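Local coordinates for protein 2-keto-3-deoxygluconate kinase (Thermotoga maritima, PDB 2AFB) that probably phosphorylates 2-keto-3-deoxygluconate with ATP, as a sugar kinase of the pfkB (ribokinase-like) family, at residues 18-23 / 120-125; 60-65 / 87-92. One frame throughout, in Å; residues are numbered along the deposited sequence.

Contact 1 (18-23 / 120-125); sequences FGEIML and SAISEA
E20 and I122 sit at the middle of this contact, where the link between two sheets of a ribokinase-like fold meets a loop. Residues 18-23 run from strand 14-18 of the large sheet to strand 22-26 of the small four-stranded sheet, while 120-125 follow strand 112-116 at the edge of that small sheet and end in a type I turn from I122 to A125.

The apolar part belongs to I122. Its CG2 methyl lies against the stem of E20, 3.6 Å from E20 CB and 3.4 Å from E20 CD, and the two side chains cross obliquely. With CG1 anti to the backbone N (chi1 -180°), the other branch runs toward F18, so that I122 CD1 comes within 4.1 Å of F18 CE1. The F18 ring also takes the edge-to-face company of F130 and W132.

Polar contacts gather at the end of E20. S120 OG donates to E20 OE2 over 2.9 Å, approaching from above the carboxylate, 47° out of its plane, while E20 OE1 makes a salt bridge to R117. The buried carboxylate is thus held through both oxygens, and the charge on R117 would be expected to keep it ionised.

The 120-125 loop holds its own shape. S120 OG also accepts from the backbone of S123, an ST motif, so one hydroxyl ties the turn to E20. In return S123 OG donates to S120 O at 2.7 Å, on a lone pair in the carbonyl plane, and the same oxygen accepts from E124 N.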
loop_
_atom_site.group_PDB
_atom_site.type_symbol
_atom_site.label_atom_id
_atom_site.label_comp_id
_atom_site.label_asym_id
_atom_site.label_seq_id
_atom_site.Cartn_x
_atom_site.Cartn_y
_atom_site.Cartn_z
ATOM N N PHE A 18 24.959 -17.302 -17.158
ATOM C CA PHE A 18 24.332 -18.558 -16.779
ATOM C C PHE A 18 24.272 -18.664 -15.303
ATOM O O PHE A 18 25.265 -18.482 -14.629
ATOM C CB PHE A 18 25.180 -19.723 -17.246
ATOM C CG PHE A 18 24.701 -21.082 -16.770
ATOM C CD1 PHE A 18 23.513 -21.601 -17.218
ATOM C CD2 PHE A 18 25.486 -21.862 -15.923
ATOM C CE1 PHE A 18 23.074 -22.854 -16.808
ATOM C CE2 PHE A 18 25.057 -23.144 -15.505
ATOM C CZ PHE A 18 23.855 -23.624 -15.950
ATOM N N GLY A 19 23.115 -19.042 -14.815
ATOM C CA GLY A 19 22.969 -19.372 -13.423
ATOM C C GLY A 19 21.516 -19.466 -13.032
ATOM O O GLY A 19 20.690 -19.852 -13.850
ATOM N N GLU A 20 21.237 -19.142 -11.770
ATOM C CA GLU A 20 19.868 -19.215 -11.196
ATOM C C GLU A 20 19.255 -17.869 -10.934
ATOM O O GLU A 20 19.883 -17.008 -10.324
ATOM C CB GLU A 20 19.852 -20.018 -9.871
ATOM C CG GLU A 20 18.482 -20.046 -9.200
ATOM C CD GLU A 20 18.263 -21.183 -8.176
ATOM O OE1 GLU A 20 19.210 -21.559 -7.463
ATOM O OE2 GLU A 20 17.117 -21.656 -8.034
ATOM N N ILE A 21 18.013 -17.719 -11.360
ATOM C CA ILE A 21 17.203 -16.599 -10.974
ATOM C C ILE A 21 16.101 -17.053 -10.022
ATOM O O ILE A 21 15.482 -18.110 -10.198
ATOM C CB ILE A 21 16.679 -15.836 -12.205
ATOM C CG1 ILE A 21 16.064 -14.513 -11.742
ATOM C CG2 ILE A 21 15.717 -16.697 -13.029
ATOM C CD1 ILE A 21 15.670 -13.560 -12.800
HETATM N N MSE A 22 15.925 -16.284 -8.958
HETATM C CA MSE A 22 15.019 -16.639 -7.907
HETATM C C MSE A 22 13.976 -15.580 -7.737
HETATM O O MSE A 22 14.228 -14.404 -8.003
HETATM C CB MSE A 22 15.741 -16.766 -6.578
HETATM C CG MSE A 22 16.674 -17.865 -6.565
HETATM SE SE MSE A 22 17.728 -17.894 -4.945
HETATM C CE MSE A 22 19.002 -16.282 -5.265
ATOM N N LEU A 23 12.826 -16.016 -7.238
ATOM C CA LEU A 23 11.847 -15.089 -6.668
ATOM C C LEU A 23 12.372 -14.486 -5.368
ATOM O O LEU A 23 12.732 -15.240 -4.466
ATOM C CB LEU A 23 10.563 -15.833 -6.358
ATOM C CG LEU A 23 9.510 -15.025 -5.536
ATOM C CD1 LEU A 23 8.911 -13.856 -6.262
ATOM C CD2 LEU A 23 8.396 -15.967 -5.094
ATOM N N SER A 120 14.929 -26.530 -6.949
ATOM C CA SER A 120 14.522 -25.661 -8.038
ATOM C C SER A 120 14.796 -26.330 -9.370
ATOM O O SER A 120 15.659 -27.220 -9.476
ATOM C CB SER A 120 15.304 -24.319 -8.003
ATOM O OG SER A 120 16.704 -24.531 -8.269
ATOM N N ALA A 121 14.081 -25.861 -10.398
ATOM C CA ALA A 121 14.200 -26.413 -11.730
ATOM C C ALA A 121 15.669 -26.350 -12.234
ATOM O O ALA A 121 16.163 -27.281 -12.853
ATOM C CB ALA A 121 13.236 -25.663 -12.680
ATOM N N ILE A 122 16.368 -25.256 -11.969
ATOM C CA ILE A 122 17.759 -25.156 -12.423
ATOM C C ILE A 122 18.649 -26.121 -11.642
ATOM O O ILE A 122 19.556 -26.716 -12.222
ATOM C CB ILE A 122 18.305 -23.681 -12.383
ATOM C CG1 ILE A 122 19.758 -23.574 -12.861
ATOM C CG2 ILE A 122 18.247 -23.081 -10.978
ATOM C CD1 ILE A 122 19.923 -23.771 -14.312
ATOM N N SER A 123 18.388 -26.279 -10.344
ATOM C CA SER A 123 19.198 -27.147 -9.489
ATOM C C SER A 123 19.194 -28.577 -10.002
ATOM O O SER A 123 20.203 -29.230 -9.917
ATOM C CB SER A 123 18.781 -27.091 -8.015
ATOM O OG SER A 123 17.628 -27.842 -7.737
ATOM N N GLU A 124 18.079 -28.983 -10.595
ATOM C CA GLU A 124 17.840 -30.311 -11.121
ATOM C C GLU A 124 18.025 -30.356 -12.651
ATOM O O GLU A 124 17.681 -31.356 -13.305
ATOM C CB GLU A 124 16.385 -30.711 -10.756
ATOM C CG GLU A 124 16.154 -30.681 -9.257
ATOM C CD GLU A 124 14.843 -31.312 -8.838
ATOM O OE1 GLU A 124 13.922 -31.363 -9.689
ATOM O OE2 GLU A 124 14.741 -31.750 -7.652
ATOM N N ALA A 125 18.564 -29.287 -13.235
ATOM C CA ALA A 125 18.793 -29.287 -14.689
ATOM C C ALA A 125 19.826 -30.364 -15.127
ATOM O O ALA A 125 20.743 -30.750 -14.369
ATOM C CB ALA A 125 19.202 -27.927 -15.177
#

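Contact 2 (60-65 / 87-92); sequences DAYFVT and TDYIAR. With NI (nickel (II) ion), chain E.
T65 and A91 join the two segments through backbone: strands 60-65 and 90-92 run roughly parallel, 33° apart with axes 5.5 Å from each other at closest, and A91 N donates to T65 O over 2.8 Å. Further back the chains separate around a type I turn from T87 to I90, and a water takes over, giving a hydrogen to F63 O and accepting one from Y89 N.

Among the side chains, the rings of Y62 and Y89 are near parallel but slid apart, their planes 30° from each other, so they overlap little; Y89 CE2 nevertheless reaches 3.3 Å from Y62 CD2. Y89 OH lies over one face of the Y62 ring and bonds K14, whose ammonium also makes a cation-pi contact with Y62. D88 brings its carboxylate to the edge of the Y62 ring, turned 77° from its plane. I90 has CG1 beside its backbone N, which sets that carbon 3.4 Å from F63 O, and its CG2 lies alongside T65 CG2.

At the start of the strand D60 OD2 binds nickel at 2.1 Å with two waters and H12 of the N-terminal histidine run, evidently an expression tag.

Strand 90-92 is the outermost of the large sheet, reached from strand 60-67 by a beta-alpha-beta crossover through helix 71-82. F63 packs on helix 46-56, whereas V64 and Y89 meet I135 of helix 132-135.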
loop_
_atom_site.group_PDB
_atom_site.type_symbol
_atom_site.label_atom_id
_atom_site.label_comp_id
_atom_site.label_asym_id
_atom_site.label_seq_id
_atom_site.Cartn_x
_atom_site.Cartn_y
_atom_site.Cartn_z
ATOM N N ASP A 60 23.476 -7.055 -26.289
ATOM C CA ASP A 60 22.545 -8.174 -26.473
ATOM C C ASP A 60 22.870 -9.223 -25.443
ATOM O O ASP A 60 23.673 -10.108 -25.663
ATOM C CB ASP A 60 22.645 -8.758 -27.864
ATOM C CG ASP A 60 22.149 -7.805 -28.927
ATOM O OD1 ASP A 60 21.371 -6.866 -28.622
ATOM O OD2 ASP A 60 22.559 -8.013 -30.070
ATOM N N ALA A 61 22.229 -9.091 -24.313
ATOM C CA ALA A 61 22.476 -9.925 -23.163
ATOM C C ALA A 61 21.483 -11.066 -23.154
ATOM O O ALA A 61 20.280 -10.837 -23.223
ATOM C CB ALA A 61 22.364 -9.107 -21.912
ATOM N N TYR A 62 21.987 -12.287 -23.106
ATOM C CA TYR A 62 21.105 -13.459 -22.954
ATOM C C TYR A 62 21.403 -14.076 -21.614
ATOM O O TYR A 62 22.565 -14.227 -21.243
ATOM C CB TYR A 62 21.356 -14.509 -24.018
ATOM C CG TYR A 62 21.105 -14.060 -25.419
ATOM C CD1 TYR A 62 21.976 -13.200 -26.060
ATOM C CD2 TYR A 62 20.004 -14.540 -26.136
ATOM C CE1 TYR A 62 21.734 -12.787 -27.382
ATOM C CE2 TYR A 62 19.770 -14.151 -27.456
ATOM C CZ TYR A 62 20.646 -13.272 -28.063
ATOM O OH TYR A 62 20.423 -12.880 -29.369
ATOM N N PHE A 63 20.357 -14.451 -20.898
ATOM C CA PHE A 63 20.535 -15.166 -19.652
ATOM C C PHE A 63 20.095 -16.605 -19.874
ATOM O O PHE A 63 18.998 -16.868 -20.366
ATOM C CB PHE A 63 19.693 -14.541 -18.549
ATOM C CG PHE A 63 19.784 -15.251 -17.234
ATOM C CD1 PHE A 63 20.994 -15.392 -16.616
ATOM C CD2 PHE A 63 18.637 -15.724 -16.583
ATOM C CE1 PHE A 63 21.107 -16.020 -15.398
ATOM C CE2 PHE A 63 18.734 -16.334 -15.367
ATOM C CZ PHE A 63 19.987 -16.477 -14.756
ATOM N N VAL A 64 20.963 -17.530 -19.488
ATOM C CA VAL A 64 20.700 -18.935 -19.661
ATOM C C VAL A 64 20.362 -19.546 -18.300
ATOM O O VAL A 64 21.121 -19.411 -17.362
ATOM C CB VAL A 64 21.917 -19.635 -20.243
ATOM C CG1 VAL A 64 21.621 -21.143 -20.447
ATOM C CG2 VAL A 64 22.325 -18.946 -21.512
ATOM N N THR A 65 19.232 -20.230 -18.226
ATOM C CA THR A 65 18.785 -20.867 -16.999
ATOM C C THR A 65 17.659 -21.858 -17.336
ATOM O O THR A 65 17.380 -22.124 -18.507
ATOM C CB THR A 65 18.337 -19.837 -15.917
ATOM O OG1 THR A 65 18.345 -20.473 -14.644
ATOM C CG2 THR A 65 16.934 -19.256 -16.164
ATOM N N THR A 87 15.558 -13.916 -23.606
ATOM C CA THR A 87 15.204 -15.107 -22.813
ATOM C C THR A 87 15.159 -16.347 -23.682
ATOM O O THR A 87 14.648 -17.392 -23.280
ATOM C CB THR A 87 13.860 -14.918 -22.096
ATOM O OG1 THR A 87 12.902 -14.386 -23.001
ATOM C CG2 THR A 87 13.989 -13.950 -20.904
ATOM N N ASP A 88 15.746 -16.231 -24.862
ATOM C CA ASP A 88 15.698 -17.282 -25.876
ATOM C C ASP A 88 16.227 -18.589 -25.373
ATOM O O ASP A 88 15.769 -19.608 -25.807
ATOM C CB ASP A 88 16.551 -16.911 -27.111
ATOM C CG ASP A 88 16.113 -15.602 -27.761
ATOM O OD1 ASP A 88 15.714 -14.639 -27.043
ATOM O OD2 ASP A 88 16.178 -15.535 -28.993
ATOM N N TYR A 89 17.238 -18.563 -24.511
ATOM C CA TYR A 89 17.895 -19.795 -24.086
ATOM C C TYR A 89 17.460 -20.253 -22.689
ATOM O O TYR A 89 18.124 -21.056 -22.029
ATOM C CB TYR A 89 19.402 -19.635 -24.146
ATOM C CG TYR A 89 19.935 -19.125 -25.474
ATOM C CD1 TYR A 89 19.626 -19.753 -26.679
ATOM C CD2 TYR A 89 20.806 -18.035 -25.509
ATOM C CE1 TYR A 89 20.155 -19.269 -27.897
ATOM C CE2 TYR A 89 21.307 -17.548 -26.678
ATOM C CZ TYR A 89 20.988 -18.163 -27.877
ATOM O OH TYR A 89 21.533 -17.655 -29.027
ATOM N N ILE A 90 16.341 -19.735 -22.208
ATOM C CA ILE A 90 15.822 -20.244 -20.974
ATOM C C ILE A 90 15.103 -21.560 -21.249
ATOM O O ILE A 90 14.105 -21.607 -21.960
ATOM C CB ILE A 90 14.920 -19.246 -20.315
ATOM C CG1 ILE A 90 15.777 -18.016 -19.931
ATOM C CG2 ILE A 90 14.232 -19.911 -19.112
ATOM C CD1 ILE A 90 15.044 -16.991 -19.207
ATOM N N ALA A 91 15.633 -22.633 -20.670
ATOM C CA ALA A 91 14.954 -23.934 -20.695
ATOM C C ALA A 91 13.772 -23.897 -19.756
ATOM O O ALA A 91 13.826 -23.206 -18.745
ATOM C CB ALA A 91 15.934 -25.029 -20.314
ATOM N N ARG A 92 12.688 -24.590 -20.102
ATOM C CA ARG A 92 11.493 -24.658 -19.258
ATOM C C ARG A 92 11.168 -26.092 -18.809
ATOM O O ARG A 92 11.239 -27.056 -19.600
ATOM C CB ARG A 92 10.286 -24.038 -19.982
ATOM C CG ARG A 92 10.512 -22.636 -20.549
ATOM C CD ARG A 92 10.926 -21.575 -19.488
ATOM N NE ARG A 92 9.902 -21.409 -18.481
ATOM C CZ ARG A 92 8.931 -20.503 -18.495
ATOM N NH1 ARG A 92 8.863 -19.573 -19.435
ATOM N NH2 ARG A 92 8.024 -20.500 -17.515
HETATM NI NI NI E . 21.220 -7.564 -31.658
HETATM O O HOH W 1 18.417 -16.454 -22.926
HETATM O O HOH W 2 21.996 -9.187 -33.424
HETATM O O HOH W 3 18.855 -7.553 -31.073
#

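The contacts meet at strand 60-67: G19 O lies 2.6 Å from T65 OG1, a probable hydrogen bond, and G19 N 3.3 Å from V64 O, probably another. T65 thus serves both, its hydroxyl turned to contact 1 and its carbonyl to A91 in contact 2. Their centres are about 12 Å apart. The residues that touch in contact 1 are all buried; there a carboxylate is met by a hydroxyl and an arginine. Contact 2 lies at the margin of the large sheet, only partly buried, where one direct backbone hydrogen bond, a bridging water and two tyrosine rings slid past each other do the work; the nickel sits off the contact itself.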